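Catalase (Exiguobacterium oxidotolerans, PDB 2J2M) breaks hydrogen peroxide down to water and dioxygen as a haem-dependent catalase, working as a tetramer of identical subunits. Local coordinates at residues Asp159-Trp164 / Gln448-Glu453; Met176-Phe181 / Glu426-Met431; Ala459-Tyr464 / Val480-Phe485. All coordinates share one frame; numbering follows the deposited sequence.

All three contacts lie on the same side of the chain's centre, where the C-terminal helices of the catalase fold pack together and against helices 160-169 and 174-180. Interactions 1 and 2 join these two consecutive helices to the C-terminal part, their centres about 20 Å apart; interaction 3 lies within that part, its centre about 16 Å from that of interaction 1 and 18 Å from that of interaction 2. The aromatic rings of Trp164 and Phe463 link them: Trp164 CZ2 is 3.6 Å from Phe181 CE1, Trp164 CH2 3.7 Å from Phe463 CE1, and Met178 CE 3.5 Å from Phe463 CD2. In interaction 2 the His179 side chain is about 11 Å from a bound haem.

Interaction 1. Residues Asp159-Trp164 / Gln448-Glu453; sequences DPDRYW and QQVRHE
Arg451 reaches end-on to Asp159 in a salt bridge, and both its terminal nitrogens converge on one oxygen: NH2 lies 2.6 Å from Asp159 OD1, on its syn lone pair, and NH1 2.8 Å from the same atom. Asp159 is also the N-cap of helix 160-169, its OD2 accepting from Asp161 N at 2.7 Å, so one carboxylate caps the helix start and holds the arginine. This network ties helix 160-169 to the loop between the C-terminal helices 433-447 and 453-466. Asp161 OD1 takes two further donors: Arg451 N approaches on the anti side at 2.7 Å, and His452 ND1 on the syn side, nearly straight at 169°. With CG anti to the backbone N (chi1 -174°), the Asp161 carboxylate extends to this loop, while its CB covers one face of the Arg451 guanidinium. Asp161 OD2 forms a salt bridge with Arg387 of the second subunit, which brings the contact to a subunit interface. Behind the charges, Pro160 CG rests against the Gln449 side chain, whose NE2 is hydrogen-bonded to Asn445 O. Trp164, its NE1 hydrogen-bonded to Asp446 OD1, takes Val450 CG2 obliquely, 3.7 Å from CD1.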
loop_
_atom_site.group_PDB
_atom_site.type_symbol
_atom_site.label_atom_id
_atom_site.label_comp_id
_atom_site.label_asym_id
_atom_site.label_seq_id
_atom_site.Cartn_x
_atom_site.Cartn_y
_atom_site.Cartn_z
ATOM N N ASP A 159 20.000 5.838 -22.914
ATOM C CA ASP A 159 21.255 6.358 -23.460
ATOM C C ASP A 159 22.258 5.220 -23.563
ATOM O O ASP A 159 22.654 4.667 -22.552
ATOM C CB ASP A 159 21.784 7.538 -22.618
ATOM C CG ASP A 159 23.139 8.080 -23.115
ATOM O OD1 ASP A 159 23.636 9.062 -22.501
ATOM O OD2 ASP A 159 23.717 7.545 -24.104
ATOM N N PRO A 160 22.651 4.862 -24.803
ATOM C CA PRO A 160 23.622 3.818 -25.066
ATOM C C PRO A 160 24.956 4.064 -24.386
ATOM O O PRO A 160 25.664 3.118 -24.054
ATOM C CB PRO A 160 23.779 3.866 -26.599
ATOM C CG PRO A 160 22.452 4.372 -27.085
ATOM C CD PRO A 160 22.148 5.457 -26.067
ATOM N N ASP A 161 25.314 5.323 -24.192
ATOM C CA ASP A 161 26.541 5.634 -23.463
ATOM C C ASP A 161 26.519 4.977 -22.081
ATOM O O ASP A 161 27.566 4.554 -21.573
ATOM C CB ASP A 161 26.720 7.145 -23.334
ATOM C CG ASP A 161 28.038 7.518 -22.718
ATOM O OD1 ASP A 161 29.058 7.520 -23.443
ATOM O OD2 ASP A 161 28.049 7.811 -21.499
ATOM N N ARG A 162 25.324 4.881 -21.490
ATOM C CA ARG A 162 25.152 4.302 -20.164
ATOM C C ARG A 162 25.173 2.747 -20.158
ATOM O O ARG A 162 25.899 2.135 -19.375
ATOM C CB ARG A 162 23.879 4.850 -19.505
ATOM C CG ARG A 162 23.774 6.392 -19.474
ATOM C CD ARG A 162 22.506 6.899 -18.764
ATOM N NE ARG A 162 22.563 6.621 -17.318
ATOM C CZ ARG A 162 21.974 5.578 -16.724
ATOM N NH1 ARG A 162 21.258 4.703 -17.435
ATOM N NH2 ARG A 162 22.094 5.416 -15.411
ATOM N N TYR A 163 24.391 2.119 -21.040
ATOM C CA TYR A 163 24.349 0.666 -21.103
ATOM C C TYR A 163 25.571 -0.031 -21.726
ATOM O O TYR A 163 25.967 -1.109 -21.273
ATOM C CB TYR A 163 23.013 0.137 -21.664
ATOM C CG TYR A 163 22.606 0.469 -23.099
ATOM C CD1 TYR A 163 23.265 -0.105 -24.184
ATOM C CD2 TYR A 163 21.484 1.250 -23.362
ATOM C CE1 TYR A 163 22.851 0.130 -25.502
ATOM C CE2 TYR A 163 21.055 1.493 -24.688
ATOM C CZ TYR A 163 21.745 0.921 -25.744
ATOM O OH TYR A 163 21.369 1.149 -27.053
ATOM N N TRP A 164 26.165 0.582 -22.745
ATOM C CA TRP A 164 27.444 0.108 -23.275
ATOM C C TRP A 164 28.578 0.166 -22.243
ATOM O O TRP A 164 29.468 -0.683 -22.290
ATOM C CB TRP A 164 27.824 0.844 -24.552
ATOM C CG TRP A 164 27.151 0.264 -25.754
ATOM C CD1 TRP A 164 26.127 0.818 -26.482
ATOM C CD2 TRP A 164 27.434 -0.997 -26.349
ATOM N NE1 TRP A 164 25.758 -0.033 -27.492
ATOM C CE2 TRP A 164 26.545 -1.157 -27.429
ATOM C CE3 TRP A 164 28.366 -2.009 -26.081
ATOM C CZ2 TRP A 164 26.570 -2.286 -28.250
ATOM C CZ3 TRP A 164 28.379 -3.135 -26.886
ATOM C CH2 TRP A 164 27.484 -3.264 -27.954
ATOM N N GLN A 448 27.959 4.534 -32.322
ATOM C CA GLN A 448 28.120 5.940 -32.737
ATOM C C GLN A 448 27.520 6.894 -31.711
ATOM O O GLN A 448 27.862 8.082 -31.704
ATOM C CB GLN A 448 27.494 6.200 -34.116
ATOM C CG GLN A 448 28.466 5.992 -35.273
ATOM C CD GLN A 448 27.790 5.844 -36.636
ATOM O OE1 GLN A 448 26.551 5.932 -36.764
ATOM N NE2 GLN A 448 28.603 5.608 -37.668
ATOM N N GLN A 449 26.634 6.367 -30.854
ATOM C CA GLN A 449 25.954 7.155 -29.822
ATOM C C GLN A 449 26.655 7.146 -28.458
ATOM O O GLN A 449 26.241 7.876 -27.553
ATOM C CB GLN A 449 24.513 6.670 -29.657
ATOM C CG GLN A 449 23.598 6.986 -30.817
ATOM C CD GLN A 449 22.262 6.258 -30.694
ATOM O OE1 GLN A 449 21.354 6.675 -29.941
ATOM N NE2 GLN A 449 22.134 5.158 -31.432
ATOM N N VAL A 450 27.687 6.312 -28.307
ATOM C CA VAL A 450 28.529 6.291 -27.104
ATOM C C VAL A 450 29.479 7.507 -27.149
ATOM O O VAL A 450 29.987 7.849 -28.217
ATOM C CB VAL A 450 29.318 4.927 -26.930
ATOM C CG1 VAL A 450 30.207 4.941 -25.674
ATOM C CG2 VAL A 450 28.365 3.723 -26.859
ATOM N N ARG A 451 29.698 8.161 -26.005
ATOM C CA ARG A 451 30.408 9.455 -25.967
ATOM C C ARG A 451 31.734 9.342 -25.210
ATOM O O ARG A 451 32.414 10.337 -24.965
ATOM C CB ARG A 451 29.519 10.563 -25.355
ATOM C CG ARG A 451 28.186 10.793 -26.113
ATOM C CD ARG A 451 27.284 11.894 -25.485
ATOM N NE ARG A 451 26.915 11.621 -24.088
ATOM C CZ ARG A 451 25.904 10.837 -23.704
ATOM N NH1 ARG A 451 25.137 10.237 -24.610
ATOM N NH2 ARG A 451 25.647 10.659 -22.409
ATOM N N HIS A 452 32.083 8.117 -24.831
ATOM C CA HIS A 452 33.309 7.861 -24.113
ATOM C C HIS A 452 34.114 6.882 -24.934
ATOM O O HIS A 452 33.698 5.737 -25.138
ATOM C CB HIS A 452 33.011 7.309 -22.718
ATOM C CG HIS A 452 32.528 8.346 -21.749
ATOM N ND1 HIS A 452 31.224 8.803 -21.731
ATOM C CD2 HIS A 452 33.174 9.014 -20.763
ATOM C CE1 HIS A 452 31.092 9.709 -20.778
ATOM N NE2 HIS A 452 32.261 9.859 -20.178
ATOM N N GLU A 453 35.271 7.347 -25.408
ATOM C CA GLU A 453 36.136 6.560 -26.289
ATOM C C GLU A 453 36.540 5.185 -25.710
ATOM O O GLU A 453 36.443 4.167 -26.401
ATOM C CB GLU A 453 37.380 7.366 -26.692
ATOM C CG GLU A 453 38.093 6.790 -27.920
ATOM C CD GLU A 453 39.463 7.447 -28.217
ATOM O OE1 GLU A 453 39.796 8.491 -27.572
ATOM O OE2 GLU A 453 40.195 6.898 -29.101
#

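Interaction 2. Residues Met176-Phe181 / Glu426-Met431; sequences MLMHIF and EVYRRM
The imidazole of His179 has Val427 CG1 over one face, a CH-pi contact in which this methyl stands 4.0 Å from the ring centroid and 30° off the normal. Val427 CG2 also comes near the ring, 3.8 Å from His179 CE1. The other flat group, the phenol of Tyr428, is met obliquely by Met178 SD, a Met-aromatic contact at 5.4 Å from the centroid. These side chains lie between two helices of the catalase fold, 174-180 and 422-430; the axes of their segments 176-180 and 426-430 run nearly parallel, 26° apart, and approach to 9.9 Å. The contact is buried and apolar, with no hydrogen bond between the two segments. His179 ND1 is hydrogen-bonded to Asn175 O, one turn back on its own helix, which helps fix the rotation of the ring that Val427 covers. An alanine here is likely to strip the Val427 methyls of the ring they rest on and leave Asn175 O without a side-chain donor. Met178 sits in the middle of the interface: its chain bends about the CB-CG bond (chi2 -71°), and SD comes alongside Tyr428 CB at 4.0 Å. Met178 also packs on Phe463, Ala466 and Leu470 of the later C-terminal helices. From the C-terminal end of 426-431, Met431 sends an extended chain across to the other helix, ending with its CE methyl 3.4 Å from Met178 O.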
loop_
_atom_site.group_PDB
_atom_site.type_symbol
_atom_site.label_atom_id
_atom_site.label_comp_id
_atom_site.label_asym_id
_atom_site.label_seq_id
_atom_site.Cartn_x
_atom_site.Cartn_y
_atom_site.Cartn_z
ATOM N N MET A 176 25.009 -12.231 -25.807
ATOM C CA MET A 176 23.688 -11.612 -25.897
ATOM C C MET A 176 23.690 -10.424 -26.875
ATOM O O MET A 176 22.786 -10.263 -27.735
ATOM C CB MET A 176 23.232 -11.170 -24.497
ATOM C CG MET A 176 21.783 -10.635 -24.398
ATOM S SD MET A 176 20.535 -11.652 -25.227
ATOM C CE MET A 176 19.113 -11.085 -24.268
ATOM N N LEU A 177 24.728 -9.603 -26.767
ATOM C CA LEU A 177 24.915 -8.519 -27.709
ATOM C C LEU A 177 24.882 -9.034 -29.143
ATOM O O LEU A 177 24.245 -8.410 -29.978
ATOM C CB LEU A 177 26.196 -7.749 -27.387
ATOM C CG LEU A 177 26.148 -6.479 -26.494
ATOM C CD1 LEU A 177 24.921 -6.305 -25.586
ATOM C CD2 LEU A 177 27.398 -6.379 -25.670
ATOM N N MET A 178 25.528 -10.179 -29.423
ATOM C CA MET A 178 25.492 -10.796 -30.761
ATOM C C MET A 178 24.084 -11.078 -31.264
ATOM O O MET A 178 23.840 -10.965 -32.459
ATOM C CB MET A 178 26.281 -12.102 -30.819
ATOM C CG MET A 178 27.769 -11.957 -30.692
ATOM S SD MET A 178 28.607 -11.212 -32.123
ATOM C CE MET A 178 30.276 -11.447 -31.506
ATOM N N HIS A 179 23.169 -11.446 -30.365
ATOM C CA HIS A 179 21.778 -11.769 -30.732
ATOM C C HIS A 179 20.863 -10.543 -30.871
ATOM O O HIS A 179 20.064 -10.431 -31.799
ATOM C CB HIS A 179 21.172 -12.697 -29.675
ATOM C CG HIS A 179 21.813 -14.050 -29.610
ATOM N ND1 HIS A 179 22.981 -14.286 -28.920
ATOM C CD2 HIS A 179 21.454 -15.236 -30.161
ATOM C CE1 HIS A 179 23.307 -15.561 -29.030
ATOM N NE2 HIS A 179 22.387 -16.164 -29.761
ATOM N N ILE A 180 21.008 -9.631 -29.923
ATOM C CA ILE A 180 20.099 -8.528 -29.722
ATOM C C ILE A 180 20.280 -7.474 -30.819
ATOM O O ILE A 180 19.328 -6.776 -31.202
ATOM C CB ILE A 180 20.287 -7.969 -28.247
ATOM C CG1 ILE A 180 18.947 -7.844 -27.515
ATOM C CG2 ILE A 180 21.143 -6.716 -28.189
ATOM C CD1 ILE A 180 18.310 -6.502 -27.573
ATOM N N PHE A 181 21.507 -7.370 -31.336
ATOM C CA PHE A 181 21.789 -6.414 -32.407
ATOM C C PHE A 181 21.709 -6.993 -33.814
ATOM O O PHE A 181 22.029 -6.293 -34.777
ATOM C CB PHE A 181 23.103 -5.676 -32.158
ATOM C CG PHE A 181 23.020 -4.665 -31.047
ATOM C CD1 PHE A 181 23.548 -4.953 -29.792
ATOM C CD2 PHE A 181 22.415 -3.425 -31.256
ATOM C CE1 PHE A 181 23.479 -4.029 -28.762
ATOM C CE2 PHE A 181 22.336 -2.477 -30.220
ATOM C CZ PHE A 181 22.867 -2.782 -28.974
ATOM N N GLU A 426 31.355 -18.217 -32.062
ATOM C CA GLU A 426 30.627 -19.285 -32.759
ATOM C C GLU A 426 29.258 -18.816 -33.228
ATOM O O GLU A 426 28.877 -19.077 -34.368
ATOM C CB GLU A 426 30.452 -20.517 -31.871
ATOM C CG GLU A 426 31.755 -21.200 -31.437
ATOM C CD GLU A 426 31.500 -22.289 -30.419
ATOM O OE1 GLU A 426 31.055 -23.387 -30.830
ATOM O OE2 GLU A 426 31.731 -22.043 -29.207
ATOM N N VAL A 427 28.524 -18.116 -32.354
ATOM C CA VAL A 427 27.231 -17.525 -32.734
ATOM C C VAL A 427 27.403 -16.590 -33.925
ATOM O O VAL A 427 26.638 -16.683 -34.891
ATOM C CB VAL A 427 26.489 -16.806 -31.554
ATOM C CG1 VAL A 427 25.280 -15.996 -32.079
ATOM C CG2 VAL A 427 26.042 -17.812 -30.469
ATOM N N TYR A 428 28.408 -15.713 -33.890
ATOM C CA TYR A 428 28.638 -14.847 -35.051
ATOM C C TYR A 428 28.841 -15.661 -36.356
ATOM O O TYR A 428 28.179 -15.403 -37.379
ATOM C CB TYR A 428 29.815 -13.889 -34.829
ATOM C CG TYR A 428 30.092 -12.997 -36.026
ATOM C CD1 TYR A 428 31.158 -13.259 -36.895
ATOM C CD2 TYR A 428 29.269 -11.900 -36.303
ATOM C CE1 TYR A 428 31.399 -12.441 -37.994
ATOM C CE2 TYR A 428 29.495 -11.086 -37.379
ATOM C CZ TYR A 428 30.558 -11.355 -38.228
ATOM O OH TYR A 428 30.769 -10.526 -39.306
ATOM N N ARG A 429 29.732 -16.651 -36.300
ATOM C CA ARG A 429 30.084 -17.437 -37.487
ATOM C C ARG A 429 28.967 -18.370 -37.967
ATOM O O ARG A 429 28.931 -18.732 -39.138
ATOM C CB ARG A 429 31.418 -18.184 -37.293
ATOM C CG ARG A 429 32.628 -17.240 -37.344
ATOM C CD ARG A 429 33.951 -17.926 -37.047
ATOM N NE ARG A 429 33.988 -18.567 -35.729
ATOM C CZ ARG A 429 34.433 -17.989 -34.613
ATOM N NH1 ARG A 429 34.432 -18.679 -33.478
ATOM N NH2 ARG A 429 34.859 -16.721 -34.620
ATOM N N ARG A 430 28.040 -18.720 -37.070
ATOM C CA ARG A 430 26.839 -19.468 -37.451
ATOM C C ARG A 430 25.790 -18.655 -38.243
ATOM O O ARG A 430 24.855 -19.228 -38.801
ATOM C CB ARG A 430 26.211 -20.110 -36.210
ATOM C CG ARG A 430 26.880 -21.419 -35.825
ATOM C CD ARG A 430 26.723 -21.681 -34.349
ATOM N NE ARG A 430 27.211 -23.009 -33.959
ATOM C CZ ARG A 430 26.505 -24.139 -34.051
ATOM N NH1 ARG A 430 25.262 -24.128 -34.528
ATOM N NH2 ARG A 430 27.051 -25.280 -33.651
ATOM N N MET A 431 25.962 -17.333 -38.299
ATOM C CA MET A 431 25.007 -16.420 -38.967
ATOM C C MET A 431 25.179 -16.413 -40.488
ATOM O O MET A 431 26.296 -16.574 -40.983
ATOM C CB MET A 431 25.190 -14.969 -38.471
ATOM C CG MET A 431 24.797 -14.686 -37.029
ATOM S SD MET A 431 25.093 -12.958 -36.531
ATOM C CE MET A 431 25.023 -13.139 -34.748
#

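Interaction 3. Residues Ala459-Tyr464 / Val480-Phe485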
loop_
_atom_site.group_PDB
_atom_site.type_symbol
_atom_site.label_atom_id
_atom_site.label_comp_id
_atom_site.label_asym_id
_atom_site.label_seq_id
_atom_site.Cartn_x
_atom_site.Cartn_y
_atom_site.Cartn_z
ATOM N N ALA A 459 34.312 -2.076 -26.361
ATOM C CA ALA A 459 33.271 -2.818 -27.073
ATOM C C ALA A 459 33.862 -3.554 -28.269
ATOM O O ALA A 459 33.640 -4.744 -28.420
ATOM C CB ALA A 459 32.127 -1.917 -27.492
ATOM N N ILE A 460 34.652 -2.843 -29.082
ATOM C CA ILE A 460 35.271 -3.418 -30.283
ATOM C C ILE A 460 36.215 -4.547 -29.893
ATOM O O ILE A 460 36.225 -5.587 -30.535
ATOM C CB ILE A 460 36.009 -2.350 -31.166
ATOM C CG1 ILE A 460 35.043 -1.251 -31.616
ATOM C CG2 ILE A 460 36.622 -2.995 -32.408
ATOM C CD1 ILE A 460 35.739 0.047 -32.105
ATOM N N CYS A 461 36.985 -4.341 -28.828
ATOM C CA CYS A 461 37.863 -5.392 -28.304
ATOM C C CYS A 461 37.109 -6.648 -27.871
ATOM O O CYS A 461 37.525 -7.753 -28.220
ATOM C CB CYS A 461 38.775 -4.870 -27.185
ATOM S SG CYS A 461 40.075 -3.756 -27.832
ATOM N N ASN A 462 36.011 -6.482 -27.132
ATOM C CA ASN A 462 35.179 -7.620 -26.732
ATOM C C ASN A 462 34.672 -8.392 -27.958
ATOM O O ASN A 462 34.812 -9.606 -28.025
ATOM C CB ASN A 462 34.013 -7.180 -25.826
ATOM C CG ASN A 462 34.473 -6.718 -24.446
ATOM O OD1 ASN A 462 35.613 -6.938 -24.054
ATOM N ND2 ASN A 462 33.583 -6.075 -23.709
ATOM N N PHE A 463 34.107 -7.691 -28.932
ATOM C CA PHE A 463 33.711 -8.325 -30.184
ATOM C C PHE A 463 34.885 -8.968 -30.964
ATOM O O PHE A 463 34.744 -10.067 -31.528
ATOM C CB PHE A 463 32.925 -7.341 -31.055
ATOM C CG PHE A 463 31.525 -7.068 -30.547
ATOM C CD1 PHE A 463 31.159 -5.795 -30.109
ATOM C CD2 PHE A 463 30.584 -8.102 -30.472
ATOM C CE1 PHE A 463 29.858 -5.542 -29.612
ATOM C CE2 PHE A 463 29.272 -7.873 -29.985
ATOM C CZ PHE A 463 28.911 -6.590 -29.546
ATOM N N TYR A 464 36.041 -8.293 -30.975
ATOM C CA TYR A 464 37.233 -8.804 -31.667
ATOM C C TYR A 464 37.628 -10.191 -31.142
ATOM O O TYR A 464 37.843 -11.099 -31.920
ATOM C CB TYR A 464 38.423 -7.829 -31.559
ATOM C CG TYR A 464 39.632 -8.275 -32.372
ATOM C CD1 TYR A 464 39.816 -7.829 -33.680
ATOM C CD2 TYR A 464 40.571 -9.168 -31.841
ATOM C CE1 TYR A 464 40.905 -8.228 -34.430
ATOM C CE2 TYR A 464 41.660 -9.584 -32.581
ATOM C CZ TYR A 464 41.823 -9.107 -33.878
ATOM O OH TYR A 464 42.905 -9.510 -34.631
ATOM N N VAL A 480 38.124 3.386 -35.163
ATOM C CA VAL A 480 38.955 3.336 -33.961
ATOM C C VAL A 480 39.985 2.216 -34.139
ATOM O O VAL A 480 39.602 1.050 -34.289
ATOM C CB VAL A 480 38.094 3.040 -32.703
ATOM C CG1 VAL A 480 38.983 2.821 -31.471
ATOM C CG2 VAL A 480 37.063 4.151 -32.452
ATOM N N ASP A 481 41.279 2.546 -34.144
ATOM C CA ASP A 481 42.269 1.479 -34.345
ATOM C C ASP A 481 42.562 0.721 -33.058
ATOM O O ASP A 481 42.953 1.295 -32.044
ATOM C CB ASP A 481 43.551 1.928 -35.086
ATOM C CG ASP A 481 44.320 3.004 -34.347
ATOM O OD1 ASP A 481 43.662 3.894 -33.755
ATOM O OD2 ASP A 481 45.580 2.973 -34.370
ATOM N N ILE A 482 42.326 -0.581 -33.132
ATOM C CA ILE A 482 42.497 -1.499 -32.014
ATOM C C ILE A 482 43.840 -2.214 -32.101
ATOM O O ILE A 482 44.205 -2.952 -31.188
ATOM C CB ILE A 482 41.375 -2.564 -31.997
ATOM C CG1 ILE A 482 41.229 -3.191 -33.388
ATOM C CG2 ILE A 482 40.058 -1.950 -31.527
ATOM C CD1 ILE A 482 40.430 -4.469 -33.415
ATOM N N LYS A 483 44.549 -1.988 -33.210
ATOM C CA LYS A 483 45.876 -2.572 -33.475
ATOM C C LYS A 483 46.890 -2.370 -32.348
ATOM O O LYS A 483 47.534 -3.341 -31.952
ATOM C CB LYS A 483 46.461 -2.031 -34.789
ATOM C CG LYS A 483 46.343 -2.975 -35.975
ATOM C CD LYS A 483 46.615 -2.244 -37.290
ATOM C CE LYS A 483 45.309 -1.798 -37.951
ATOM N NZ LYS A 483 45.551 -1.376 -39.366
ATOM N N PRO A 484 47.039 -1.117 -31.834
ATOM C CA PRO A 484 47.958 -0.852 -30.711
ATOM C C PRO A 484 47.671 -1.735 -29.506
ATOM O O PRO A 484 48.571 -2.032 -28.723
ATOM C CB PRO A 484 47.659 0.604 -30.360
ATOM C CG PRO A 484 47.185 1.206 -31.646
ATOM C CD PRO A 484 46.378 0.127 -32.285
ATOM N N PHE A 485 46.412 -2.138 -29.368
ATOM C CA PHE A 485 45.979 -3.051 -28.317
ATOM C C PHE A 485 45.841 -4.430 -28.968
ATOM O O PHE A 485 45.599 -5.429 -28.299
ATOM C CB PHE A 485 44.635 -2.587 -27.719
ATOM C CG PHE A 485 44.629 -1.135 -27.271
ATOM C CD1 PHE A 485 44.303 -0.114 -28.163
ATOM C CD2 PHE A 485 44.947 -0.792 -25.955
ATOM C CE1 PHE A 485 44.300 1.222 -27.762
ATOM C CE2 PHE A 485 44.950 0.544 -25.543
ATOM C CZ PHE A 485 44.621 1.554 -26.452
#
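Ile482 CG2 meets Ile460 CG2 at 3.7 Å, branch against branch, where the last modelled residues of the chain, following helix 468-477, fold back against helix 453-466 in the C-terminal helical part of the catalase. Ile482 is central to these aliphatic contacts. Ile460 stretches its other arm, the nearly extended CG1-CD1 (chi2 162°), toward Val480, whose CB is 3.9 Å from Ile460 CD1. Ile460 also packs on Leu478, two residues before Val480. A sulfur contact adds to this group, Cys461 SG lying 4.1 Å from the same Ile482 CG2. The aromatic contact comes from Tyr464, one turn along the helix from Ile460. With Ile482 CG1 set between the backbone N and the carbonyl carbon (chi1 49°), CD1 swings toward the phenol ring and meets it obliquely. Polar bonds lie in the surroundings: Val480 O accepts from Ser475 OG of helix 468-477, which ties the start of the tail to the helix it leaves, and a type I beta turn from Ile482 to Phe485 closes the modelled chain. The shortest approach of the contact is Ile482 CD1 to Tyr464 CD1, 3.4 Å.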